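Putative exported protein (Bordetella pertussis, PDB 2DVZ) probably serves as the periplasmic solute receptor of a transport system, binding glutamate in a pocket of a periplasmic-binding-protein fold. Local coordinates at residues I24-F27 and S32-I35; V53-G58 and A66-R71; P123-K128 and E135-N140; T168-V173 and I190-D195; Q203-K208 and D221-V226. All coordinates share one frame; numbering follows the deposited sequence.

Contact 1. Residues I24-F27 and S32-I35; sequences IVPF and STDI. With GLU (glutamic acid), chain G.
Two groups of Thr33 grip one carboxylate oxygen of the bound glutamate, and Phe27 packs against both partners. Thr33 OG1 donates to OE1 of the glutamate at 2.6 Å, and Thr33 N donates to the same OE1 at 3.2 Å, with an angle of 151° at the hydrogen. The amide belongs to the first turn of helix 32-48, so the helix start probably helps to stabilise the negative charge. Thr33 has OG1 beside its own backbone N (chi1 -38°), which lets amide and hydroxyl converge on one acceptor. The Phe27 ring forms a wall beside the ligand. CG of the glutamate sits 3.7 Å above the ring plane, over the centre, and Phe27 CE2 comes within 3.5 Å of the ligand CA. Thr33 OG1 approaches the same ring obliquely, 3.4 Å from Phe27 CD2. The Phe27 and Thr33 side chains cross at about a right angle. Behind this polar front Val25 packs on the helix, its CG1 3.7 Å from Thr33 CG2 and equally close to the backbone N of Asp34. Ser149 OG, Ser85 OG and Ser178 N also bond the glutamate, and the side chain of Tyr243 lies beside Thr33. Asp34 turns its carboxylate to Arg38, Asn56 and Gly30 N, which ties the helix start to the preceding loop and to strand 52-56. The contact joins the first strand and the helix of the beta-alpha-beta unit made by strand 21-25, helix 32-48 and strand 52-56, with strand 78-82 flanking strand 21-25 on its other edge.

Contact 2. Residues V53-G58 and A66-R71; sequences VVENKG and ASEAAR
Lys57 bends at chi2 (-75°) and again at chi4 (55°), while Glu68 extends with CG anti to its backbone N (chi1 -177°), and the two charged ends meet. The side chains cross at about a right angle. Lys57 NZ donates to Glu68 OE2 at 3.1 Å in a salt bridge. It comes from the syn side of the carboxylate, tilted somewhat out of its plane. The same NZ also holds Glu55 OE1, this time from the anti side. That distance is 2.5 Å, short for such a pair, and its exact length should be read with care. One ammonium group therefore sits between two carboxylates. Glu55 OE1 and Glu68 OE2 are 4.3 Å apart, and the positive charge of Lys57 probably offsets their repulsion. Arg22 adds a second cation, with a salt bridge to Glu55 OE2 and a long, weak ion pair to Glu68 OE2. Little else joins the two segments. The backbones stay well apart, the closest CA atoms being those of Lys57 and Ala66 at 8.4 Å, so the link is carried by the ends of long side chains at the surface. The helix turns its small residues elsewhere: Ala69 and Ala70 pack on Phe106, and Ala66 on Tyr100. Glu55, Lys57 and Glu68 form a salt-bridge network that joins the end of strand 52-56 to the following helix 63-71, in the parallel alpha/beta part of the fold.

Contact 3. Residues P123-K128 and E135-N140; sequences PKFPAK and EELKKN. With CD (cadmium ion), chain D; CD (cadmium ion), chain E.
Phe125 sets its CZ against the aliphatic part of Glu136, 3.2 Å from CG, an oblique approach to the ring. The ring and the Glu136 carboxylate are nearly perpendicular, their planes 88° apart. Leu137 CD2 meets the ring at its edge, 3.8 Å from Phe125 CZ. Pro126 takes the far end of the glutamate, its CG 3.5 Å from Glu136 CD. Glu136 reaches both partners because it bends at chi2 (64°). Pro126 is the centre of an inverse gamma turn in the loop that leads from strand 106-121 into helix 130-138, so this loop folds back on the last turns of the helix it enters. One water donates to both Pro126 O and Glu136 OE1, bridging loop and helix. Glu136 OE1 also binds a cadmium ion at 2.3 Å. Three waters also bind that ion, and one of them donates to Glu136 OE2. A second cadmium ion binds Glu135 OE1, while OE2 of the same residue forms a salt bridge with Lys131. Further out, Phe133 meets the Phe125 ring edge-to-face, and Tyr144 lies against Phe125, Pro126 and Leu137. Asn140 ND2 folds back to donate to Glu136 O at 2.8 Å.

Contact 4. Residues T168-V173 and I190-D195; sequences TDIVHV and IELIFD
Ile170 makes the main contact, touching Leu192 and Phe194 with the end of its longer branch. Ile170 CD1 lies 3.6 Å from Leu192 CD2, and the two side chains cross at about a right angle. The same CD1 comes to Phe194 CE2 at 4.2 Å, where it meets the ring at the edge, near its plane. Ile170 CG1 is set between the backbone N and the carbonyl carbon (chi1 43°), and the extended chi2 then carries CD1 out to both partners. All three residues are buried. Ile170 packs further on Phe162 of helix 154-166 and on Tyr146. Phe162 and Tyr146 each also meet the Phe194 ring edge-to-face, so this part of the core is rich in aromatic rings.

The topology explains the spacing. Strands 171-174 and 192-196 both run parallel to strand 145-148, which pairs with each of them. Helix 178-187 lies in the beta-alpha-beta crossover from strand 171-174 to strand 192-196. The two segments are therefore not direct neighbours in the sheet, and Ile170 and Leu192 have their CA atoms 8.9 Å apart. Side chains alone close the gap. The end-to-end lines of the touching parts are 97° apart, and the contact is confined to two patches.

Val173 makes the second patch. Its CG2 faces Ile190 CG2 at 4.2 Å, a looser fit near the surface, although Ile190 itself is buried. Ile190 also packs on Ala185 of helix 178-187 and on Ser145, and Val173 bonds through its backbone to Tyr146 and Ser148.

Contact 5. Residues Q203-K208 and D221-V226; sequences QIQAGK and DAIKDV. With CD (cadmium ion), chain F; CD (cadmium ion), chain B.
Ile204 and Ile223 form the packed side of this contact, and Gln205 with Ala222 forms the polar side nearer solvent. The two isoleucines touch through their CG2 methyls at 3.9 Å, their side chains crossing at about a right angle. In Ile223, CG2 lies anti to the carbonyl carbon while CG1 takes the place between N and the carbonyl carbon (chi1 46°), which turns the methyl to the helix. Gln205 bends at chi2 (-72°) and brings its amide over the loop. Gln205 NE2 donates to Ala222 O at 3.0 Å. The bond is not straight, with 148° at the hydrogen, and the donor stands above the carbonyl plane rather than on a lone pair. The same NE2 touches Ala222 CB at 3.7 Å.

Beyond this the loop is exposed and binds metal. Asp221 holds one cadmium ion with both carboxylate oxygens, the nearer being OD2 at 2.2 Å. Its OD1 also forms a long, weak salt bridge to Lys224 NZ. Asp225 grips a second cadmium ion in the same two-oxygen way. Asp225 lies within a type I turn from Ile223 to Val226, closed by Val226 N bonding Ile223 O.

A Schellman motif at Gly207, which has positive phi, follows helix 197-205, and the chain then enters strand 210-215. The loop 221-226 folds over the last turn of that helix, with Ile223 also resting on Leu197, Met201 and Ile214, and Val226 on Ala211 and Ile214 of the strand.

Overall arrangement
Contacts 1 and 2 are consecutive in the chain and touch, since strands 21-25 and 52-56 are sheet neighbours: Val25 N lies 2.7 Å from Glu55 O, a probable hydrogen bond. Contact 1 holds the glutamate directly. Contact 4 lies across the pocket, its nearest atoms about 5 Å from contact 1, with the Phe194 side chain about 9 Å from the ligand. Contact 3 backs contact 4, where Leu137 CD2 meets Ile170 CG2 at 3.8 Å. It also meets contact 5 where Pro123 packs on Gly207 and Lys208. Contacts 2 and 3 lie on opposite sides of the chain's centre, 38 Å apart between centres. The cadmium ions of contacts 3 and 5 lie away from the glutamate pocket.

Contact 1. Residues I24-F27 and S32-I35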
# COMPACT_ATOMS: atom_id res chain seq x y z
N ILE A 24 14.11 3.84 -2.98
CA ILE A 24 13.25 3.67 -4.11
C ILE A 24 11.82 3.38 -3.67
O ILE A 24 11.53 2.39 -2.97
CB ILE A 24 13.77 2.55 -5.08
CG1 ILE A 24 15.17 2.91 -5.65
CG2 ILE A 24 12.79 2.30 -6.23
CD1 ILE A 24 15.86 1.65 -6.42
N VAL A 25 10.92 4.25 -4.12
CA VAL A 25 9.49 4.07 -3.97
C VAL A 25 8.91 3.55 -5.30
O VAL A 25 8.91 4.26 -6.31
CB VAL A 25 8.83 5.40 -3.46
CG1 VAL A 25 7.30 5.39 -3.56
CG2 VAL A 25 9.28 5.65 -2.05
N PRO A 26 8.44 2.29 -5.31
CA PRO A 26 7.98 1.66 -6.55
C PRO A 26 6.60 2.16 -7.04
O PRO A 26 5.93 1.47 -7.78
CB PRO A 26 7.97 0.18 -6.18
CG PRO A 26 7.55 0.22 -4.71
CD PRO A 26 8.34 1.37 -4.17
N PHE A 27 6.23 3.39 -6.68
CA PHE A 27 4.97 3.98 -7.11
C PHE A 27 5.15 5.46 -7.37
O PHE A 27 6.08 6.08 -6.88
CB PHE A 27 3.87 3.74 -6.07
CG PHE A 27 3.37 2.36 -6.06
CD1 PHE A 27 2.48 1.91 -7.05
CD2 PHE A 27 3.81 1.45 -5.09
CE1 PHE A 27 2.03 0.61 -7.09
CE2 PHE A 27 3.35 0.12 -5.11
CZ PHE A 27 2.45 -0.29 -6.12
N SER A 32 0.22 6.37 -1.06
CA SER A 32 0.55 6.11 0.33
C SER A 32 2.02 5.69 0.51
O SER A 32 2.64 6.06 1.51
CB SER A 32 -0.40 5.03 0.92
OG SER A 32 -1.76 5.42 0.77
N THR A 33 2.56 4.88 -0.41
CA THR A 33 3.96 4.50 -0.36
C THR A 33 4.85 5.73 -0.32
O THR A 33 5.65 5.87 0.59
CB THR A 33 4.38 3.64 -1.60
OG1 THR A 33 3.31 2.74 -1.94
CG2 THR A 33 5.65 2.89 -1.31
N ASP A 34 4.69 6.62 -1.29
CA ASP A 34 5.35 7.93 -1.29
C ASP A 34 5.11 8.76 -0.01
O ASP A 34 6.05 9.32 0.57
CB ASP A 34 4.88 8.71 -2.50
CG ASP A 34 5.74 9.95 -2.78
OD1 ASP A 34 6.98 9.81 -2.94
OD2 ASP A 34 5.15 11.06 -2.90
N ILE A 35 3.86 8.84 0.45
CA ILE A 35 3.57 9.57 1.67
C ILE A 35 4.31 9.09 2.91
O ILE A 35 4.94 9.90 3.62
CB ILE A 35 2.04 9.65 1.99
CG1 ILE A 35 1.34 10.52 0.94
CG2 ILE A 35 1.83 10.25 3.43
CD1 ILE A 35 -0.14 10.30 0.81
N GLU G . -0.99 -0.06 -4.11
CA GLU G . 0.27 0.19 -3.39
C GLU G . 0.43 -0.73 -2.19
O GLU G . 0.48 -0.33 -1.02
CB GLU G . 0.41 1.67 -3.05
CG GLU G . 0.04 2.58 -4.24
CD GLU G . 0.77 3.88 -4.27
OE1 GLU G . 1.61 4.08 -3.37
OE2 GLU G . 0.54 4.72 -5.22
OXT GLU G . 0.58 -1.94 -2.40

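Contact 2. Residues V53-G58 and A66-R71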
# COMPACT_ATOMS: atom_id res chain seq x y z
N VAL A 53 17.34 9.81 0.13
CA VAL A 53 16.75 10.52 -0.98
C VAL A 53 15.77 9.61 -1.69
O VAL A 53 16.13 8.56 -2.21
CB VAL A 53 17.87 11.10 -1.91
CG1 VAL A 53 17.28 11.89 -3.06
CG2 VAL A 53 18.76 12.00 -1.10
N VAL A 54 14.50 10.01 -1.68
CA VAL A 54 13.42 9.24 -2.29
C VAL A 54 13.45 9.38 -3.81
O VAL A 54 13.58 10.48 -4.36
CB VAL A 54 12.03 9.66 -1.71
CG1 VAL A 54 10.87 9.02 -2.47
CG2 VAL A 54 11.92 9.33 -0.22
N GLU A 55 13.34 8.22 -4.47
CA GLU A 55 13.26 8.11 -5.91
C GLU A 55 11.95 7.44 -6.20
O GLU A 55 11.70 6.33 -5.73
CB GLU A 55 14.38 7.19 -6.43
CG GLU A 55 15.66 7.91 -6.73
CD GLU A 55 16.84 6.96 -6.97
OE1 GLU A 55 16.67 5.85 -7.54
OE2 GLU A 55 17.96 7.36 -6.62
N ASN A 56 11.10 8.08 -6.99
CA ASN A 56 9.86 7.44 -7.36
C ASN A 56 10.07 6.72 -8.68
O ASN A 56 10.46 7.34 -9.68
CB ASN A 56 8.72 8.46 -7.43
CG ASN A 56 8.34 9.03 -6.05
OD1 ASN A 56 8.86 10.08 -5.61
ND2 ASN A 56 7.44 8.35 -5.37
N LYS A 57 9.84 5.41 -8.67
CA LYS A 57 9.92 4.56 -9.86
C LYS A 57 8.64 3.77 -10.07
O LYS A 57 8.60 2.56 -9.86
CB LYS A 57 11.13 3.60 -9.78
CG LYS A 57 12.49 4.25 -9.49
CD LYS A 57 13.02 4.97 -10.72
CE LYS A 57 14.12 5.99 -10.34
NZ LYS A 57 15.27 5.35 -9.56
N GLY A 58 7.57 4.44 -10.49
CA GLY A 58 6.32 3.74 -10.65
C GLY A 58 6.20 3.02 -11.97
O GLY A 58 7.06 3.17 -12.84
N ALA A 66 10.53 -2.26 -8.11
CA ALA A 66 11.02 -3.37 -7.27
C ALA A 66 12.12 -4.17 -7.96
O ALA A 66 12.97 -4.74 -7.27
CB ALA A 66 9.89 -4.30 -6.80
N SER A 67 12.10 -4.23 -9.29
CA SER A 67 13.04 -5.07 -10.05
C SER A 67 14.36 -4.36 -10.04
O SER A 67 15.41 -4.98 -9.85
CB SER A 67 12.56 -5.30 -11.49
OG SER A 67 11.33 -6.06 -11.51
N GLU A 68 14.29 -3.04 -10.18
CA GLU A 68 15.45 -2.15 -10.05
C GLU A 68 16.12 -2.18 -8.67
O GLU A 68 17.36 -2.24 -8.57
CB GLU A 68 15.05 -0.71 -10.36
CG GLU A 68 16.23 0.20 -10.29
CD GLU A 68 15.99 1.55 -10.90
OE1 GLU A 68 15.52 1.63 -12.09
OE2 GLU A 68 16.30 2.54 -10.18
N ALA A 69 15.30 -2.10 -7.62
CA ALA A 69 15.81 -2.20 -6.27
C ALA A 69 16.50 -3.56 -6.04
O ALA A 69 17.49 -3.64 -5.30
CB ALA A 69 14.66 -1.99 -5.29
N ALA A 70 15.97 -4.61 -6.67
CA ALA A 70 16.50 -5.96 -6.50
C ALA A 70 17.90 -6.15 -7.14
O ALA A 70 18.69 -6.99 -6.68
CB ALA A 70 15.53 -6.98 -7.04
N ARG A 71 18.20 -5.35 -8.17
CA ARG A 71 19.48 -5.40 -8.88
C ARG A 71 20.57 -4.52 -8.23
O ARG A 71 21.75 -4.58 -8.62
CB ARG A 71 19.29 -5.01 -10.36
CG ARG A 71 18.55 -6.05 -11.25
CD ARG A 71 18.38 -5.49 -12.70
NE ARG A 71 17.03 -4.96 -12.99
CZ ARG A 71 16.70 -3.67 -13.18
NH1 ARG A 71 17.61 -2.69 -13.12
NH2 ARG A 71 15.44 -3.37 -13.44

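Contact 3. Residues P123-K128 and E135-N140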
# COMPACT_ATOMS: atom_id res chain seq x y z
N PRO A 123 -18.31 12.08 -4.52
CA PRO A 123 -19.49 12.47 -3.73
C PRO A 123 -20.82 12.52 -4.47
O PRO A 123 -21.90 12.38 -3.84
CB PRO A 123 -19.11 13.85 -3.21
CG PRO A 123 -17.56 13.96 -3.38
CD PRO A 123 -17.29 13.14 -4.60
N LYS A 124 -20.81 12.67 -5.79
CA LYS A 124 -22.05 12.59 -6.56
C LYS A 124 -22.60 11.14 -6.67
O LYS A 124 -23.73 10.95 -7.15
CB LYS A 124 -21.90 13.22 -7.94
CG LYS A 124 -21.73 14.77 -7.91
CD LYS A 124 -23.09 15.49 -7.69
CE LYS A 124 -23.05 16.96 -8.02
NZ LYS A 124 -22.22 17.79 -7.09
N PHE A 125 -21.83 10.14 -6.23
CA PHE A 125 -22.33 8.75 -6.26
C PHE A 125 -23.58 8.75 -5.36
O PHE A 125 -23.56 9.33 -4.28
CB PHE A 125 -21.26 7.74 -5.77
CG PHE A 125 -21.68 6.26 -5.92
CD1 PHE A 125 -21.28 5.50 -7.02
CD2 PHE A 125 -22.46 5.64 -4.95
CE1 PHE A 125 -21.66 4.14 -7.14
CE2 PHE A 125 -22.85 4.31 -5.06
CZ PHE A 125 -22.42 3.54 -6.16
N PRO A 126 -24.69 8.13 -5.82
CA PRO A 126 -25.99 8.26 -5.11
C PRO A 126 -26.20 7.25 -3.96
O PRO A 126 -27.15 6.47 -4.01
CB PRO A 126 -27.02 8.04 -6.23
CG PRO A 126 -26.31 7.20 -7.25
CD PRO A 126 -24.82 7.34 -7.06
N ALA A 127 -25.31 7.25 -2.97
CA ALA A 127 -25.40 6.37 -1.78
C ALA A 127 -24.65 7.01 -0.63
O ALA A 127 -23.64 7.69 -0.84
CB ALA A 127 -24.80 5.00 -2.08
N LYS A 128 -25.09 6.80 0.59
CA LYS A 128 -24.45 7.49 1.72
C LYS A 128 -23.76 6.48 2.62
O LYS A 128 -22.97 6.83 3.51
CB LYS A 128 -25.45 8.39 2.49
CG LYS A 128 -26.32 7.64 3.49
CD LYS A 128 -27.42 8.52 4.11
CE LYS A 128 -28.17 7.72 5.20
NZ LYS A 128 -29.59 8.23 5.59
N GLU A 135 -26.41 -1.74 -3.31
CA GLU A 135 -27.66 -1.64 -4.04
C GLU A 135 -27.48 -0.95 -5.38
O GLU A 135 -27.80 -1.56 -6.41
CB GLU A 135 -28.71 -0.92 -3.22
CG GLU A 135 -29.38 -1.83 -2.22
CD GLU A 135 -30.06 -1.10 -1.10
OE1 GLU A 135 -30.41 0.07 -1.30
OE2 GLU A 135 -30.25 -1.69 -0.01
N GLU A 136 -26.95 0.28 -5.37
CA GLU A 136 -26.64 1.07 -6.58
C GLU A 136 -25.77 0.30 -7.62
O GLU A 136 -26.07 0.32 -8.83
CB GLU A 136 -25.97 2.40 -6.18
CG GLU A 136 -25.41 3.29 -7.31
CD GLU A 136 -26.45 3.84 -8.30
OE1 GLU A 136 -27.67 3.86 -7.99
OE2 GLU A 136 -26.05 4.26 -9.42
N LEU A 137 -24.72 -0.38 -7.16
CA LEU A 137 -23.84 -1.15 -8.07
C LEU A 137 -24.54 -2.36 -8.67
O LEU A 137 -24.28 -2.72 -9.81
CB LEU A 137 -22.58 -1.63 -7.33
CG LEU A 137 -21.59 -0.59 -6.78
CD1 LEU A 137 -20.42 -1.34 -6.16
CD2 LEU A 137 -21.10 0.39 -7.87
N LYS A 138 -25.44 -2.98 -7.90
CA LYS A 138 -26.18 -4.15 -8.33
C LYS A 138 -27.19 -3.81 -9.39
O LYS A 138 -27.45 -4.63 -10.29
CB LYS A 138 -26.83 -4.86 -7.14
CG LYS A 138 -25.83 -5.74 -6.41
CD LYS A 138 -26.36 -6.25 -5.07
CE LYS A 138 -25.26 -7.01 -4.30
NZ LYS A 138 -25.73 -7.41 -2.92
N LYS A 139 -27.74 -2.59 -9.30
CA LYS A 139 -28.70 -2.08 -10.29
C LYS A 139 -28.04 -1.65 -11.59
O LYS A 139 -28.72 -1.38 -12.56
CB LYS A 139 -29.51 -0.92 -9.71
CG LYS A 139 -30.62 -1.36 -8.74
CD LYS A 139 -31.13 -0.23 -7.92
CE LYS A 139 -32.10 -0.73 -6.87
NZ LYS A 139 -33.24 -1.56 -7.40
N ASN A 140 -26.70 -1.59 -11.62
CA ASN A 140 -25.99 -1.06 -12.75
C ASN A 140 -24.72 -1.88 -13.04
O ASN A 140 -23.64 -1.31 -13.10
CB ASN A 140 -25.61 0.40 -12.48
CG ASN A 140 -26.83 1.30 -12.29
OD1 ASN A 140 -27.46 1.69 -13.27
ND2 ASN A 140 -27.15 1.65 -11.02
CD CD D . -31.22 1.97 0.01
CD CD E . -29.62 4.51 -8.99
O HOH W 1 -28.75 4.81 -5.19
O HOH W 2 -28.37 5.39 -10.65
O HOH W 3 -29.46 2.04 1.95
O HOH W 4 -31.27 3.39 -7.06
O HOH W 5 -29.94 6.85 -8.18

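Contact 4. Residues T168-V173 and I190-D195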
# COMPACT_ATOMS: atom_id res chain seq x y z
N THR A 168 -20.77 -7.84 -7.39
CA THR A 168 -20.88 -6.64 -8.18
C THR A 168 -19.97 -6.73 -9.39
O THR A 168 -19.12 -7.63 -9.47
CB THR A 168 -20.63 -5.37 -7.32
OG1 THR A 168 -19.38 -5.51 -6.65
CG2 THR A 168 -21.77 -5.16 -6.25
N ASP A 169 -20.18 -5.82 -10.35
CA ASP A 169 -19.47 -5.80 -11.64
C ASP A 169 -19.17 -4.35 -11.90
O ASP A 169 -20.06 -3.54 -12.11
CB ASP A 169 -20.35 -6.41 -12.75
CG ASP A 169 -19.78 -6.23 -14.17
OD1 ASP A 169 -18.75 -5.54 -14.40
OD2 ASP A 169 -20.40 -6.79 -15.10
N ILE A 170 -17.88 -4.04 -11.83
CA ILE A 170 -17.39 -2.68 -11.88
C ILE A 170 -16.10 -2.79 -12.63
O ILE A 170 -15.43 -3.85 -12.56
CB ILE A 170 -17.26 -1.97 -10.45
CG1 ILE A 170 -16.66 -2.89 -9.39
CG2 ILE A 170 -18.63 -1.71 -9.89
CD1 ILE A 170 -16.85 -2.37 -7.88
N VAL A 171 -15.77 -1.75 -13.38
CA VAL A 171 -14.70 -1.82 -14.36
C VAL A 171 -13.40 -1.23 -13.85
O VAL A 171 -13.34 -0.06 -13.46
CB VAL A 171 -15.09 -1.18 -15.74
CG1 VAL A 171 -13.91 -1.27 -16.73
CG2 VAL A 171 -16.32 -1.88 -16.33
N HIS A 172 -12.36 -2.04 -13.89
CA HIS A 172 -11.04 -1.66 -13.43
C HIS A 172 -10.35 -0.69 -14.35
O HIS A 172 -10.26 -0.92 -15.53
CB HIS A 172 -10.17 -2.90 -13.25
CG HIS A 172 -8.77 -2.59 -12.85
ND1 HIS A 172 -7.67 -3.15 -13.48
CD2 HIS A 172 -8.27 -1.76 -11.90
CE1 HIS A 172 -6.56 -2.69 -12.93
NE2 HIS A 172 -6.89 -1.85 -11.96
N VAL A 173 -9.89 0.42 -13.80
CA VAL A 173 -9.02 1.32 -14.52
C VAL A 173 -7.74 1.48 -13.71
O VAL A 173 -7.75 2.15 -12.65
CB VAL A 173 -9.64 2.72 -14.77
CG1 VAL A 173 -8.66 3.58 -15.59
CG2 VAL A 173 -11.05 2.62 -15.45
N ILE A 190 -13.45 8.59 -12.75
CA ILE A 190 -13.82 7.25 -12.24
C ILE A 190 -14.76 7.57 -11.07
O ILE A 190 -14.58 8.59 -10.42
CB ILE A 190 -12.57 6.39 -11.80
CG1 ILE A 190 -11.69 7.21 -10.84
CG2 ILE A 190 -11.77 5.92 -13.02
CD1 ILE A 190 -10.44 6.54 -10.31
N GLU A 191 -15.77 6.74 -10.85
CA GLU A 191 -16.75 6.99 -9.78
C GLU A 191 -16.23 6.43 -8.43
O GLU A 191 -16.49 6.99 -7.36
CB GLU A 191 -18.13 6.39 -10.18
CG GLU A 191 -18.78 6.91 -11.57
CD GLU A 191 -18.08 6.46 -12.94
OE1 GLU A 191 -17.49 5.35 -13.06
OE2 GLU A 191 -18.19 7.27 -13.93
N LEU A 192 -15.48 5.32 -8.50
CA LEU A 192 -14.99 4.58 -7.35
C LEU A 192 -13.46 4.59 -7.35
O LEU A 192 -12.81 4.72 -8.41
CB LEU A 192 -15.48 3.11 -7.38
CG LEU A 192 -16.91 2.67 -7.01
CD1 LEU A 192 -18.09 3.40 -7.76
CD2 LEU A 192 -17.04 1.16 -7.14
N ILE A 193 -12.89 4.43 -6.16
CA ILE A 193 -11.47 4.18 -6.02
C ILE A 193 -11.27 3.17 -4.94
O ILE A 193 -11.93 3.22 -3.89
CB ILE A 193 -10.65 5.47 -5.75
CG1 ILE A 193 -9.14 5.21 -5.91
CG2 ILE A 193 -11.05 6.15 -4.41
CD1 ILE A 193 -8.25 6.36 -5.65
N PHE A 194 -10.40 2.20 -5.20
CA PHE A 194 -9.89 1.34 -4.13
C PHE A 194 -8.51 1.86 -3.80
O PHE A 194 -7.65 1.92 -4.68
CB PHE A 194 -9.85 -0.11 -4.61
CG PHE A 194 -11.20 -0.74 -4.69
CD1 PHE A 194 -11.70 -1.51 -3.63
CD2 PHE A 194 -12.01 -0.57 -5.82
CE1 PHE A 194 -12.97 -2.08 -3.70
CE2 PHE A 194 -13.32 -1.14 -5.89
CZ PHE A 194 -13.78 -1.88 -4.84
N ASP A 195 -8.31 2.28 -2.56
CA ASP A 195 -7.04 2.85 -2.16
C ASP A 195 -6.55 2.36 -0.80
O ASP A 195 -7.28 1.70 -0.03
CB ASP A 195 -7.13 4.39 -2.14
CG ASP A 195 -5.78 5.06 -2.28
OD1 ASP A 195 -4.78 4.34 -2.55
OD2 ASP A 195 -5.71 6.29 -2.12

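Contact 5. Residues Q203-K208 and D221-V226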
# COMPACT_ATOMS: atom_id res chain seq x y z
N GLN A 203 -8.51 14.02 0.88
CA GLN A 203 -9.70 14.27 0.07
C GLN A 203 -10.98 13.88 0.78
O GLN A 203 -12.03 14.44 0.53
CB GLN A 203 -9.66 13.52 -1.26
CG GLN A 203 -8.37 13.68 -2.05
CD GLN A 203 -7.98 15.12 -2.33
OE1 GLN A 203 -8.84 16.01 -2.52
NE2 GLN A 203 -6.66 15.36 -2.35
N ILE A 204 -10.89 12.88 1.64
CA ILE A 204 -12.04 12.42 2.36
C ILE A 204 -12.37 13.46 3.41
O ILE A 204 -13.55 13.84 3.59
CB ILE A 204 -11.78 11.01 2.97
CG1 ILE A 204 -11.77 9.96 1.84
CG2 ILE A 204 -12.79 10.65 4.03
CD1 ILE A 204 -11.00 8.67 2.23
N GLN A 205 -11.33 13.94 4.10
CA GLN A 205 -11.46 14.96 5.11
C GLN A 205 -12.11 16.21 4.54
O GLN A 205 -12.99 16.80 5.20
CB GLN A 205 -10.12 15.30 5.76
CG GLN A 205 -9.56 14.18 6.62
CD GLN A 205 -10.31 13.97 7.93
OE1 GLN A 205 -11.24 14.71 8.24
NE2 GLN A 205 -9.92 12.96 8.70
N ALA A 206 -11.69 16.60 3.33
CA ALA A 206 -12.16 17.80 2.64
C ALA A 206 -13.51 17.61 1.98
O ALA A 206 -14.05 18.58 1.44
CB ALA A 206 -11.15 18.29 1.59
N GLY A 207 -14.03 16.38 1.99
CA GLY A 207 -15.33 16.07 1.43
C GLY A 207 -15.30 15.87 -0.07
O GLY A 207 -16.37 15.86 -0.71
N LYS A 208 -14.09 15.71 -0.64
CA LYS A 208 -13.94 15.51 -2.12
C LYS A 208 -14.09 14.04 -2.54
O LYS A 208 -14.30 13.76 -3.72
CB LYS A 208 -12.61 16.04 -2.68
CG LYS A 208 -12.22 17.53 -2.45
CD LYS A 208 -13.39 18.49 -2.53
CE LYS A 208 -12.99 19.88 -3.10
NZ LYS A 208 -11.58 20.35 -2.78
N ASP A 221 -10.40 7.04 14.29
CA ASP A 221 -10.80 8.32 14.87
C ASP A 221 -10.88 9.48 13.90
O ASP A 221 -11.73 10.38 14.07
CB ASP A 221 -9.86 8.69 16.02
CG ASP A 221 -10.04 7.83 17.23
OD1 ASP A 221 -11.06 7.09 17.36
OD2 ASP A 221 -9.16 7.89 18.10
N ALA A 222 -10.00 9.49 12.91
CA ALA A 222 -9.99 10.50 11.87
C ALA A 222 -11.29 10.50 11.14
O ALA A 222 -11.73 11.56 10.68
CB ALA A 222 -8.86 10.21 10.86
N ILE A 223 -11.88 9.32 10.96
CA ILE A 223 -13.09 9.17 10.15
C ILE A 223 -14.03 8.14 10.81
O ILE A 223 -14.39 7.10 10.23
CB ILE A 223 -12.77 8.79 8.66
CG1 ILE A 223 -11.71 7.67 8.59
CG2 ILE A 223 -12.30 10.03 7.82
CD1 ILE A 223 -11.66 6.90 7.20
N LYS A 224 -14.44 8.48 12.02
CA LYS A 224 -15.08 7.56 12.96
C LYS A 224 -16.36 6.91 12.45
O LYS A 224 -16.64 5.75 12.76
CB LYS A 224 -15.32 8.27 14.30
CG LYS A 224 -14.62 7.53 15.44
CD LYS A 224 -14.61 8.27 16.75
CE LYS A 224 -14.61 7.18 17.87
NZ LYS A 224 -13.95 7.52 19.17
N ASP A 225 -17.10 7.63 11.62
CA ASP A 225 -18.34 7.14 11.06
C ASP A 225 -18.27 6.18 9.89
O ASP A 225 -19.27 5.63 9.52
CB ASP A 225 -19.19 8.33 10.71
CG ASP A 225 -19.65 9.05 11.95
OD1 ASP A 225 -20.04 8.33 12.89
OD2 ASP A 225 -19.62 10.28 12.00
N VAL A 226 -17.08 5.98 9.31
CA VAL A 226 -16.86 5.00 8.25
C VAL A 226 -16.71 3.62 8.88
O VAL A 226 -15.84 3.40 9.73
CB VAL A 226 -15.60 5.38 7.33
CG1 VAL A 226 -15.39 4.36 6.15
CG2 VAL A 226 -15.72 6.83 6.80
CD CD F . -10.23 7.27 19.94
CD CD B . -20.37 10.55 14.17
O HOH W 6 -11.40 9.02 20.76
O HOH W 7 -18.81 10.18 15.15
O HOH W 8 -21.13 12.43 15.65